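Local coordinates for protein OXA-46 oxacillinase (Pseudomonas aeruginosa, PDB 3IF6) that probably hydrolyses beta-lactam antibiotics to substituted beta-amino acids, as a serine beta-lactamase of class D, at residues 44-50 with 256-262; 76-80 with 174-178; 137-141 with 150-154; 211-215 with 239-243. All coordinates share one frame; numbering follows the deposited sequence.

Contact 1: 44-50 with 256-262; sequences IVIADER and ILRSIDA
Arg50 NH2 is held by one acceptor from each segment. It gives a nearly straight hydrogen bond (170°) to the backbone carbonyl Ile260 O, 3.3 Å away. The other acceptor is Asp48 OD2 on its own segment, 2.7 Å from Arg50 NH2 in a salt bridge. Ile260 O lies in the guanidinium plane, yet the donor sits above the plane of that carbonyl. The neighbouring Arg50 NH1 bonds to Asp261 O at 2.9 Å, more bent and tilted from the guanidinium plane. A bend at chi3 (-95°) turns the head toward these carbonyls, and Ala262 CB stands over one face, 4.0 Å from Arg50 NH2. Asp48 OD1 also accepts from Arg50 N at 3.2 Å, an Asx turn that ties the start of the arginine to the carboxylate its head pairs with.

The two carbonyls lie just past the last turn of helix 247-259, which closes in a Schellman motif with Asp261, at positive phi, as the C-prime residue. A cation there is probably favourable, since a helix C-terminus carries partial negative charge. Strand 42-48 lies in the central sheet of the penicillin-recognising fold, and this C-terminal helix packs on one of its faces. Toward the start of the strand, at Ile46 and Ile44, the interface is aliphatic. Ile46 CD1 and Ile260 CD1 approach tip to tip, and Ile44 CG2 reaches Ile256 CD1 at 4.0 Å. Phe35 of helix 32-36 touches both Ile44 and Ile256.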
loop_
_atom_site.group_PDB
_atom_site.type_symbol
_atom_site.label_atom_id
_atom_site.label_comp_id
_atom_site.label_asym_id
_atom_site.label_seq_id
_atom_site.Cartn_x
_atom_site.Cartn_y
_atom_site.Cartn_z
ATOM N N ILE B 44 17.428 -2.271 -18.410
ATOM C CA ILE B 44 16.121 -1.949 -17.877
ATOM C C ILE B 44 15.035 -2.225 -18.934
ATOM O O ILE B 44 15.246 -1.975 -20.111
ATOM C CB ILE B 44 16.069 -0.478 -17.375
ATOM C CG1 ILE B 44 14.806 -0.230 -16.513
ATOM C CG2 ILE B 44 16.196 0.490 -18.542
ATOM C CD1 ILE B 44 14.906 0.982 -15.603
ATOM N N VAL B 45 13.908 -2.789 -18.500
ATOM C CA VAL B 45 12.671 -2.736 -19.246
ATOM C C VAL B 45 11.708 -1.842 -18.483
ATOM O O VAL B 45 11.381 -2.110 -17.314
ATOM C CB VAL B 45 12.020 -4.108 -19.375
ATOM C CG1 VAL B 45 10.724 -3.987 -20.137
ATOM C CG2 VAL B 45 12.933 -5.098 -20.049
ATOM N N ILE B 46 11.240 -0.769 -19.104
ATOM C CA ILE B 46 10.058 -0.119 -18.539
ATOM C C ILE B 46 8.784 -0.081 -19.401
ATOM O O ILE B 46 8.763 0.520 -20.485
ATOM C CB ILE B 46 10.328 1.203 -17.756
ATOM C CG1 ILE B 46 9.197 2.207 -17.984
ATOM C CG2 ILE B 46 11.741 1.731 -17.959
ATOM C CD1 ILE B 46 9.399 3.077 -19.122
ATOM N N ALA B 47 7.750 -0.757 -18.876
ATOM C CA ALA B 47 6.406 -0.805 -19.438
ATOM C C ALA B 47 5.522 0.330 -18.922
ATOM O O ALA B 47 4.820 0.171 -17.930
ATOM C CB ALA B 47 5.772 -2.146 -19.132
ATOM N N ASP B 48 5.478 1.438 -19.637
ATOM C CA ASP B 48 4.668 2.571 -19.249
ATOM C C ASP B 48 3.265 2.480 -19.822
ATOM O O ASP B 48 3.068 2.467 -21.005
ATOM C CB ASP B 48 5.331 3.865 -19.681
ATOM C CG ASP B 48 4.489 5.017 -19.425
ATOM O OD1 ASP B 48 3.312 4.788 -19.210
ATOM O OD2 ASP B 48 4.971 6.135 -19.412
ATOM N N GLU B 49 2.286 2.363 -18.947
ATOM C CA GLU B 49 0.918 2.136 -19.356
ATOM C C GLU B 49 -0.159 3.173 -19.028
ATOM O O GLU B 49 -1.334 2.887 -19.136
ATOM C CB GLU B 49 0.512 0.710 -19.013
ATOM C CG GLU B 49 1.424 -0.279 -19.650
ATOM C CD GLU B 49 1.157 -1.698 -19.257
ATOM O OE1 GLU B 49 0.209 -1.964 -18.519
ATOM O OE2 GLU B 49 1.898 -2.571 -19.712
ATOM N N ARG B 50 0.243 4.364 -18.621
ATOM C CA ARG B 50 -0.707 5.407 -18.287
ATOM C C ARG B 50 -1.576 5.880 -19.453
ATOM O O ARG B 50 -2.780 6.011 -19.349
ATOM C CB ARG B 50 0.034 6.589 -17.709
ATOM C CG ARG B 50 0.942 6.273 -16.594
ATOM C CD ARG B 50 1.806 7.444 -16.282
ATOM N NE ARG B 50 3.075 7.354 -16.963
ATOM C CZ ARG B 50 4.028 8.256 -16.914
ATOM N NH1 ARG B 50 3.906 9.350 -16.213
ATOM N NH2 ARG B 50 5.110 8.040 -17.575
ATOM N N ILE B 256 15.850 7.332 -14.752
ATOM C CA ILE B 256 15.045 6.993 -15.916
ATOM C C ILE B 256 13.541 7.282 -15.642
ATOM O O ILE B 256 12.926 8.044 -16.385
ATOM C CB ILE B 256 15.327 5.555 -16.364
ATOM C CG1 ILE B 256 16.812 5.418 -16.730
ATOM C CG2 ILE B 256 14.396 5.128 -17.518
ATOM C CD1 ILE B 256 17.300 3.977 -16.895
ATOM N N LEU B 257 12.966 6.732 -14.562
ATOM C CA LEU B 257 11.582 7.046 -14.204
ATOM C C LEU B 257 11.303 8.541 -14.137
ATOM O O LEU B 257 10.242 8.981 -14.590
ATOM C CB LEU B 257 11.135 6.385 -12.904
ATOM C CG LEU B 257 11.132 4.860 -12.823
ATOM C CD1 LEU B 257 11.074 4.455 -11.356
ATOM C CD2 LEU B 257 10.030 4.175 -13.668
ATOM N N ARG B 258 12.231 9.328 -13.597
ATOM C CA ARG B 258 12.023 10.780 -13.580
ATOM C C ARG B 258 12.071 11.432 -14.982
ATOM O O ARG B 258 11.252 12.292 -15.265
ATOM C CB ARG B 258 12.913 11.500 -12.555
ATOM C CG ARG B 258 12.221 11.702 -11.168
ATOM C CD ARG B 258 12.997 12.607 -10.178
ATOM N NE ARG B 258 14.313 12.049 -9.903
ATOM C CZ ARG B 258 14.671 11.377 -8.806
ATOM N NH1 ARG B 258 13.815 11.202 -7.802
ATOM N NH2 ARG B 258 15.915 10.892 -8.709
ATOM N N SER B 259 12.993 11.016 -15.852
ATOM C CA SER B 259 13.052 11.551 -17.225
ATOM C C SER B 259 11.728 11.358 -18.032
ATOM O O SER B 259 11.278 12.291 -18.716
ATOM C CB SER B 259 14.272 11.035 -18.000
ATOM O OG SER B 259 14.133 9.672 -18.348
ATOM N N ILE B 260 11.096 10.181 -17.936
ATOM C CA ILE B 260 9.772 10.000 -18.543
ATOM C C ILE B 260 8.648 10.546 -17.648
ATOM O O ILE B 260 7.467 10.296 -17.901
ATOM C CB ILE B 260 9.474 8.534 -18.951
ATOM C CG1 ILE B 260 9.510 7.599 -17.727
ATOM C CG2 ILE B 260 10.413 8.079 -20.088
ATOM C CD1 ILE B 260 9.130 6.175 -18.013
ATOM N N ASP B 261 9.013 11.294 -16.610
ATOM C CA ASP B 261 8.024 11.858 -15.681
ATOM C C ASP B 261 7.161 10.818 -14.974
ATOM O O ASP B 261 5.933 10.984 -14.861
ATOM C CB ASP B 261 7.116 12.853 -16.410
ATOM C CG ASP B 261 7.236 14.245 -15.856
ATOM O OD1 ASP B 261 6.251 14.693 -15.202
ATOM O OD2 ASP B 261 8.313 14.870 -16.052
ATOM N N ALA B 262 7.789 9.742 -14.512
ATOM C CA ALA B 262 7.068 8.734 -13.747
ATOM C C ALA B 262 7.357 8.786 -12.232
ATOM O O ALA B 262 6.858 7.948 -11.487
ATOM C CB ALA B 262 7.302 7.334 -14.329
#

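Contact 2: 76-80 with 174-178; sequences IPHTL and FLRKL
Ile76 and Phe174 meet in a contact made entirely of apolar side chains, with no hydrogen bond between the two segments. Of the aromatic contacts, one is at the ring edge: Ile76 CG2 lies in the plane of the Phe174 ring, 3.6 Å from CE2. Pro77 meets the same ring obliquely, with CB 3.8 Å from Phe174 CZ and its CD carbon at a similar distance. Leu80 CD1 also comes obliquely, 4.2 Å from Phe174 CZ. Phe174 holds CG anti to its backbone N (chi1 171°), a setting that carries the ring across to helix 75-84.

The remaining contacts are aliphatic. Ile76 CG2 also touches Leu178 CD2 at 3.5 Å, so one methyl serves both ring and leucine, while Ile76 CD1 comes within 4.3 Å of Leu175 CD2. Leu80 CD1 is 4.4 Å from Leu178 CD1, a looser approach.

Tyr146 meets the Phe174 ring edge-to-face, and Val193 of helix 187-196 packs on Ile76 and Leu80. The short segments cross at 46° with axes 12.3 Å apart, a wide spacing bridged by large side chains. The contact packs the helix that follows the predicted acyl-ester serine, Ser72, against helix 168-179, in the helical region of the penicillin-recognising fold.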
loop_
_atom_site.group_PDB
_atom_site.type_symbol
_atom_site.label_atom_id
_atom_site.label_comp_id
_atom_site.label_asym_id
_atom_site.label_seq_id
_atom_site.Cartn_x
_atom_site.Cartn_y
_atom_site.Cartn_z
ATOM N N ILE B 76 8.229 -11.831 -3.777
ATOM C CA ILE B 76 6.873 -11.595 -4.363
ATOM C C ILE B 76 6.085 -12.898 -4.701
ATOM O O ILE B 76 5.073 -13.192 -4.054
ATOM C CB ILE B 76 6.940 -10.615 -5.551
ATOM C CG1 ILE B 76 7.664 -9.340 -5.091
ATOM C CG2 ILE B 76 5.546 -10.321 -6.080
ATOM C CD1 ILE B 76 8.139 -8.433 -6.193
ATOM N N PRO B 77 6.537 -13.689 -5.705
ATOM C CA PRO B 77 5.806 -14.970 -5.893
ATOM C C PRO B 77 5.858 -15.886 -4.649
ATOM O O PRO B 77 4.847 -16.546 -4.307
ATOM C CB PRO B 77 6.539 -15.635 -7.072
ATOM C CG PRO B 77 7.898 -14.917 -7.182
ATOM C CD PRO B 77 7.642 -13.514 -6.686
ATOM N N HIS B 78 6.998 -15.900 -3.956
ATOM C CA HIS B 78 7.155 -16.786 -2.819
ATOM C C HIS B 78 6.089 -16.585 -1.744
ATOM O O HIS B 78 5.651 -17.567 -1.138
ATOM C CB HIS B 78 8.553 -16.720 -2.186
ATOM C CG HIS B 78 9.001 -18.032 -1.616
ATOM N ND1 HIS B 78 10.279 -18.252 -1.151
ATOM C CD2 HIS B 78 8.347 -19.224 -1.496
ATOM C CE1 HIS B 78 10.386 -19.510 -0.742
ATOM N NE2 HIS B 78 9.227 -20.121 -0.935
ATOM N N THR B 79 5.681 -15.332 -1.520
ATOM C CA THR B 79 4.728 -15.001 -0.467
ATOM C C THR B 79 3.313 -15.493 -0.834
ATOM O O THR B 79 2.596 -16.069 0.003
ATOM C CB THR B 79 4.789 -13.488 -0.095
ATOM O OG1 THR B 79 6.113 -13.176 0.347
ATOM C CG2 THR B 79 3.831 -13.147 1.032
ATOM N N LEU B 80 2.940 -15.289 -2.095
ATOM C CA LEU B 80 1.770 -15.944 -2.701
ATOM C C LEU B 80 1.784 -17.486 -2.522
ATOM O O LEU B 80 0.781 -18.054 -2.076
ATOM C CB LEU B 80 1.662 -15.563 -4.183
ATOM C CG LEU B 80 1.531 -14.063 -4.521
ATOM C CD1 LEU B 80 1.874 -13.788 -5.983
ATOM C CD2 LEU B 80 0.155 -13.503 -4.199
ATOM N N PHE B 174 5.222 -11.036 -15.231
ATOM C CA PHE B 174 4.754 -11.516 -13.918
ATOM C C PHE B 174 4.100 -10.410 -13.105
ATOM O O PHE B 174 3.040 -10.613 -12.532
ATOM C CB PHE B 174 5.883 -12.164 -13.097
ATOM C CG PHE B 174 5.489 -12.461 -11.667
ATOM C CD1 PHE B 174 4.725 -13.596 -11.355
ATOM C CD2 PHE B 174 5.856 -11.586 -10.632
ATOM C CE1 PHE B 174 4.337 -13.860 -10.030
ATOM C CE2 PHE B 174 5.477 -11.838 -9.310
ATOM C CZ PHE B 174 4.713 -12.977 -9.004
ATOM N N LEU B 175 4.721 -9.238 -13.085
ATOM C CA LEU B 175 4.260 -8.122 -12.274
ATOM C C LEU B 175 2.981 -7.555 -12.806
ATOM O O LEU B 175 2.108 -7.181 -12.017
ATOM C CB LEU B 175 5.302 -7.009 -12.204
ATOM C CG LEU B 175 6.632 -7.234 -11.511
ATOM C CD1 LEU B 175 7.588 -6.137 -11.940
ATOM C CD2 LEU B 175 6.458 -7.262 -10.001
ATOM N N ARG B 176 2.881 -7.448 -14.137
ATOM C CA ARG B 176 1.650 -6.978 -14.787
ATOM C C ARG B 176 0.431 -7.871 -14.479
ATOM O O ARG B 176 -0.660 -7.364 -14.218
ATOM C CB ARG B 176 1.830 -6.754 -16.290
ATOM C CG ARG B 176 0.634 -5.969 -16.902
ATOM C CD ARG B 176 0.731 -5.759 -18.419
ATOM N NE ARG B 176 2.101 -5.399 -18.818
ATOM C CZ ARG B 176 2.423 -4.879 -19.997
ATOM N NH1 ARG B 176 1.461 -4.620 -20.894
ATOM N NH2 ARG B 176 3.694 -4.595 -20.271
ATOM N N LYS B 177 0.633 -9.187 -14.487
ATOM C CA LYS B 177 -0.397 -10.125 -14.028
ATOM C C LYS B 177 -0.818 -9.800 -12.592
ATOM O O LYS B 177 -2.004 -9.688 -12.311
ATOM C CB LYS B 177 0.072 -11.591 -14.108
ATOM C CG LYS B 177 0.419 -12.133 -15.515
ATOM C CD LYS B 177 1.510 -13.182 -15.384
ATOM C CE LYS B 177 1.550 -14.184 -16.527
ATOM N NZ LYS B 177 2.243 -15.455 -16.091
ATOM N N LEU B 178 0.163 -9.637 -11.706
ATOM C CA LEU B 178 -0.062 -9.387 -10.286
ATOM C C LEU B 178 -0.890 -8.131 -10.062
ATOM O O LEU B 178 -1.901 -8.168 -9.356
ATOM C CB LEU B 178 1.273 -9.298 -9.532
ATOM C CG LEU B 178 1.256 -8.988 -8.025
ATOM C CD1 LEU B 178 0.326 -9.908 -7.211
ATOM C CD2 LEU B 178 2.658 -9.010 -7.455
#

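Contact 3: 137-141 with 150-154; sequences ARRYL and DPSTI
Arg138, Ile154 and Leu141 have the most surface buried here, and Arg138 accounts for the largest share. Its chain is extended from CG to NE and runs alongside Ile154, antiparallel to it, so that Arg138 CG lies 4.0 Å from Ile154 CD1 while the head reaches the backbone of the loop. There Arg138 NH1 gives a hydrogen bond to the carbonyl Pro151 O at 3.2 Å. The bond is fairly straight, 163°, and in plane for both groups: the oxygen lies within 3° of the guanidinium plane, and the donor lies in the plane of the carbonyl. Ile154 CB stands over one face of the guanidinium, 4.0 Å above its plane and offset toward the rim.

Glu134, one turn back on the same helix, also holds this arginine through a salt bridge to NE. With NE held by the helix and NH1 by the loop, rotation of the planar head is restricted from both ends. The contact lays the irregular chain after helix 122-144 back against that helix, in the helical region of the penicillin-recognising fold.

Leu141 lies one turn further along and makes the apolar part. Its CD1 meets Ile154 CD1 tip to tip at 3.9 Å, so the end of the isoleucine touches both helix residues. Asp150 remains at the margin: its OD2 is 4.3 Å from Arg138 NH1, probably close enough for some attraction, though beyond a salt bridge. Asn163 accepts from Thr153 N and touches Pro151, holding the loop from another side.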
loop_
_atom_site.group_PDB
_atom_site.type_symbol
_atom_site.label_atom_id
_atom_site.label_comp_id
_atom_site.label_asym_id
_atom_site.label_seq_id
_atom_site.Cartn_x
_atom_site.Cartn_y
_atom_site.Cartn_z
ATOM N N ALA B 137 5.783 -26.447 -4.981
ATOM C CA ALA B 137 6.614 -25.348 -5.481
ATOM C C ALA B 137 6.814 -25.438 -6.994
ATOM O O ALA B 137 6.683 -24.436 -7.705
ATOM C CB ALA B 137 7.957 -25.310 -4.746
ATOM N N ARG B 138 7.119 -26.650 -7.472
ATOM C CA ARG B 138 7.252 -26.938 -8.898
ATOM C C ARG B 138 5.952 -26.658 -9.633
ATOM O O ARG B 138 5.955 -26.089 -10.716
ATOM C CB ARG B 138 7.687 -28.394 -9.102
ATOM C CG ARG B 138 9.092 -28.711 -8.599
ATOM C CD ARG B 138 9.575 -30.096 -9.082
ATOM N NE ARG B 138 10.979 -30.382 -8.756
ATOM C CZ ARG B 138 12.017 -29.958 -9.473
ATOM N NH1 ARG B 138 11.827 -29.224 -10.561
ATOM N NH2 ARG B 138 13.255 -30.262 -9.092
ATOM N N ARG B 139 4.844 -27.050 -9.015
ATOM C CA ARG B 139 3.496 -26.880 -9.561
ATOM C C ARG B 139 3.136 -25.397 -9.696
ATOM O O ARG B 139 2.656 -24.954 -10.745
ATOM C CB ARG B 139 2.472 -27.637 -8.684
ATOM C CG ARG B 139 1.145 -28.013 -9.368
ATOM C CD ARG B 139 -0.018 -28.187 -8.338
ATOM N NE ARG B 139 -0.458 -26.886 -7.787
ATOM C CZ ARG B 139 -1.457 -26.703 -6.914
ATOM N NH1 ARG B 139 -2.156 -27.734 -6.451
ATOM N NH2 ARG B 139 -1.746 -25.480 -6.492
ATOM N N TYR B 140 3.400 -24.641 -8.632
ATOM C CA TYR B 140 3.240 -23.185 -8.602
ATOM C C TYR B 140 4.027 -22.406 -9.662
ATOM O O TYR B 140 3.501 -21.487 -10.268
ATOM C CB TYR B 140 3.675 -22.651 -7.245
ATOM C CG TYR B 140 2.725 -22.860 -6.085
ATOM C CD1 TYR B 140 1.357 -22.578 -6.199
ATOM C CD2 TYR B 140 3.218 -23.271 -4.852
ATOM C CE1 TYR B 140 0.496 -22.747 -5.107
ATOM C CE2 TYR B 140 2.391 -23.445 -3.772
ATOM C CZ TYR B 140 1.035 -23.185 -3.898
ATOM O OH TYR B 140 0.247 -23.365 -2.801
ATOM N N LEU B 141 5.302 -22.732 -9.850
ATOM C CA LEU B 141 6.143 -22.055 -10.837
ATOM C C LEU B 141 5.656 -22.303 -12.261
ATOM O O LEU B 141 5.806 -21.446 -13.153
ATOM C CB LEU B 141 7.568 -22.546 -10.704
ATOM C CG LEU B 141 8.322 -22.072 -9.461
ATOM C CD1 LEU B 141 9.525 -23.016 -9.155
ATOM C CD2 LEU B 141 8.741 -20.611 -9.604
ATOM N N ASP B 150 11.706 -24.614 -14.558
ATOM C CA ASP B 150 12.047 -25.927 -14.140
ATOM C C ASP B 150 13.423 -25.757 -13.698
ATOM O O ASP B 150 14.260 -25.295 -14.423
ATOM C CB ASP B 150 11.990 -26.930 -15.251
ATOM C CG ASP B 150 10.656 -27.526 -15.377
ATOM O OD1 ASP B 150 10.065 -27.401 -16.454
ATOM O OD2 ASP B 150 10.195 -28.086 -14.381
ATOM N N PRO B 151 13.699 -26.218 -12.521
ATOM C CA PRO B 151 15.041 -26.077 -12.046
ATOM C C PRO B 151 15.494 -27.472 -11.974
ATOM O O PRO B 151 14.698 -28.343 -11.732
ATOM C CB PRO B 151 14.833 -25.505 -10.657
ATOM C CG PRO B 151 13.534 -24.879 -10.726
ATOM C CD PRO B 151 12.736 -25.780 -11.508
ATOM N N SER B 152 16.753 -27.699 -12.216
ATOM C CA SER B 152 17.221 -29.031 -12.109
ATOM C C SER B 152 17.020 -29.475 -10.652
ATOM O O SER B 152 16.590 -30.585 -10.404
ATOM C CB SER B 152 18.674 -29.084 -12.536
ATOM O OG SER B 152 19.425 -29.871 -11.653
ATOM N N THR B 153 17.274 -28.631 -9.678
ATOM C CA THR B 153 16.967 -29.047 -8.323
ATOM C C THR B 153 16.236 -27.967 -7.542
ATOM O O THR B 153 16.180 -26.853 -7.972
ATOM C CB THR B 153 18.140 -29.770 -7.603
ATOM O OG1 THR B 153 17.804 -30.046 -6.245
ATOM C CG2 THR B 153 19.391 -28.990 -7.655
ATOM N N ILE B 154 15.600 -28.332 -6.444
ATOM C CA ILE B 154 14.754 -27.392 -5.694
ATOM C C ILE B 154 14.735 -27.665 -4.195
ATOM O O ILE B 154 13.959 -27.041 -3.461
ATOM C CB ILE B 154 13.315 -27.349 -6.266
ATOM C CG1 ILE B 154 13.088 -26.042 -7.013
ATOM C CG2 ILE B 154 12.264 -27.527 -5.180
ATOM C CD1 ILE B 154 11.682 -25.880 -7.540
#

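Contact 4: 211-215 with 239-243; sequences TGWEG and TPNRT
Trp213 and Thr239 form the polar centre: the indole Trp213 NE1 donates to Thr239 OG1 at 3.0 Å, with an N-H...O angle of 151°. The hydroxyl oxygen lies at the ring edge, close to its plane, as expected for an indole N-H. The same NE1 makes a weak, strongly bent second bond to Gly215 O within its own segment, at 3.2 Å. Thr239 OG1 is also 2.9 Å from Gly215 O, so the three polar atoms form a compact group. Within its own segment, Gly215 N lies over the pyrrole side of one face, 3.3 Å above the Trp213 ring plane.

Around the benzene part of the indole the contacts are carbon to carbon. Arg242 CB lies 3.6 Å from Trp213 CZ2, with the arginine chain crossing the indole at about a right angle; ring and guanidinium planes stand 60° apart. Thr243 CG2 touches Trp213 CH2 at 3.6 Å.

What positions these groups is partly backbone. Trp213 has CG anti to its own N (chi1 -176°), which sends the indole from the end of strand 206-213 toward the loop. That loop begins with a type I turn from Thr239 to Arg242, and a backbone bond between Thr239 and Arg216 ties its start to the turn that follows strand 206-213. Leu246 and Arg249 also pack on the indole.

Strand 206-213 borders the active-site cleft: the Trp213 side chain is about 7 Å from that of the predicted nucleophile Ser72, and a tartaric acid molecule, probably from the crystallisation liquor, is hydrogen-bonded to Thr211 OG1. The directional N-H bond, with aliphatic contacts along the benzene part, would therefore restrain a tryptophan at the cleft rim.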
loop_
_atom_site.group_PDB
_atom_site.type_symbol
_atom_site.label_atom_id
_atom_site.label_comp_id
_atom_site.label_asym_id
_atom_site.label_seq_id
_atom_site.Cartn_x
_atom_site.Cartn_y
_atom_site.Cartn_z
ATOM N N THR B 211 14.068 -4.852 -4.153
ATOM C CA THR B 211 15.443 -4.848 -4.598
ATOM C C THR B 211 15.920 -6.295 -4.593
ATOM O O THR B 211 15.340 -7.151 -3.912
ATOM C CB THR B 211 16.358 -3.922 -3.722
ATOM O OG1 THR B 211 16.249 -4.291 -2.345
ATOM C CG2 THR B 211 15.980 -2.452 -3.856
ATOM N N GLY B 212 16.944 -6.588 -5.382
ATOM C CA GLY B 212 17.495 -7.954 -5.456
ATOM C C GLY B 212 19.010 -7.881 -5.477
ATOM O O GLY B 212 19.560 -6.925 -5.995
ATOM N N TRP B 213 19.691 -8.854 -4.881
ATOM C CA TRP B 213 21.165 -8.896 -4.958
ATOM C C TRP B 213 21.638 -10.333 -4.810
ATOM O O TRP B 213 21.503 -10.941 -3.725
ATOM C CB TRP B 213 21.877 -7.981 -3.937
ATOM C CG TRP B 213 23.395 -7.984 -4.128
ATOM C CD1 TRP B 213 24.059 -7.872 -5.316
ATOM C CD2 TRP B 213 24.430 -8.090 -3.105
ATOM N NE1 TRP B 213 25.412 -7.894 -5.107
ATOM C CE2 TRP B 213 25.676 -8.064 -3.775
ATOM C CE3 TRP B 213 24.416 -8.241 -1.702
ATOM C CZ2 TRP B 213 26.916 -8.165 -3.096
ATOM C CZ3 TRP B 213 25.658 -8.333 -1.014
ATOM C CH2 TRP B 213 26.885 -8.286 -1.723
ATOM N N GLU B 214 22.187 -10.843 -5.921
ATOM C CA GLU B 214 22.647 -12.220 -6.060
ATOM C C GLU B 214 24.112 -12.320 -5.616
ATOM O O GLU B 214 24.550 -13.362 -5.182
ATOM C CB GLU B 214 22.429 -12.678 -7.521
ATOM C CG GLU B 214 22.863 -14.112 -7.893
ATOM C CD GLU B 214 24.372 -14.274 -8.205
ATOM O OE1 GLU B 214 25.138 -13.276 -8.385
ATOM O OE2 GLU B 214 24.789 -15.447 -8.267
ATOM N N GLY B 215 24.845 -11.211 -5.672
ATOM C CA GLY B 215 26.295 -11.229 -5.503
ATOM C C GLY B 215 26.994 -10.626 -6.701
ATOM O O GLY B 215 27.698 -9.618 -6.568
ATOM N N THR B 239 27.368 -6.147 -10.325
ATOM C CA THR B 239 27.838 -5.482 -9.132
ATOM C C THR B 239 29.241 -5.959 -8.770
ATOM O O THR B 239 29.381 -6.792 -7.859
ATOM C CB THR B 239 26.880 -5.667 -7.911
ATOM O OG1 THR B 239 26.747 -7.041 -7.631
ATOM C CG2 THR B 239 25.507 -5.041 -8.126
ATOM N N PRO B 240 30.285 -5.424 -9.464
ATOM C CA PRO B 240 31.623 -5.865 -9.174
ATOM C C PRO B 240 32.129 -5.294 -7.846
ATOM O O PRO B 240 33.002 -5.907 -7.218
ATOM C CB PRO B 240 32.419 -5.333 -10.364
ATOM C CG PRO B 240 31.736 -4.041 -10.693
ATOM C CD PRO B 240 30.284 -4.419 -10.553
ATOM N N ASN B 241 31.549 -4.196 -7.404
ATOM C CA ASN B 241 31.877 -3.572 -6.142
ATOM C C ASN B 241 30.956 -4.030 -5.033
ATOM O O ASN B 241 31.006 -3.554 -3.927
ATOM C CB ASN B 241 31.951 -2.069 -6.257
ATOM C CG ASN B 241 32.939 -1.629 -7.263
ATOM O OD1 ASN B 241 34.083 -1.908 -7.151
ATOM N ND2 ASN B 241 32.487 -0.945 -8.258
ATOM N N ARG B 242 30.113 -4.975 -5.373
ATOM C CA ARG B 242 29.310 -5.654 -4.417
ATOM C C ARG B 242 28.429 -4.675 -3.674
ATOM O O ARG B 242 27.677 -3.990 -4.292
ATOM C CB ARG B 242 30.141 -6.564 -3.530
ATOM C CG ARG B 242 30.706 -7.842 -4.189
ATOM C CD ARG B 242 31.582 -8.542 -3.162
ATOM N NE ARG B 242 32.313 -9.766 -3.503
ATOM C CZ ARG B 242 32.111 -10.508 -4.566
ATOM N NH1 ARG B 242 31.206 -10.170 -5.465
ATOM N NH2 ARG B 242 32.831 -11.576 -4.736
ATOM N N THR B 243 28.506 -4.642 -2.354
ATOM C CA THR B 243 27.641 -3.800 -1.554
ATOM C C THR B 243 27.764 -2.341 -1.911
ATOM O O THR B 243 26.829 -1.631 -1.795
ATOM C CB THR B 243 27.757 -4.022 -0.031
ATOM O OG1 THR B 243 29.016 -3.619 0.444
ATOM C CG2 THR B 243 27.635 -5.385 0.280
#

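Overall arrangement
Contact 2 is the most central, about 8 Å from the chain centre, and is wholly buried and apolar. Contact 1 is also largely buried, but farther out, and joins aliphatic packing to a charged cluster at a helix end. Contacts 3 and 4 lie nearer the surface and each rely on a directed N-H bond, from an arginine to a loop carbonyl in one and from an indole to a hydroxyl in the other. Contacts 1 and 4 reach the same sheet, whereas 2 and 3 belong to the helical region. Contacts 1 and 2 touch where Ala47 packs on Arg176, linking the end of strand 42-48 to helix 168-179; contacts 1 and 3 lie on opposite sides of the chain centre.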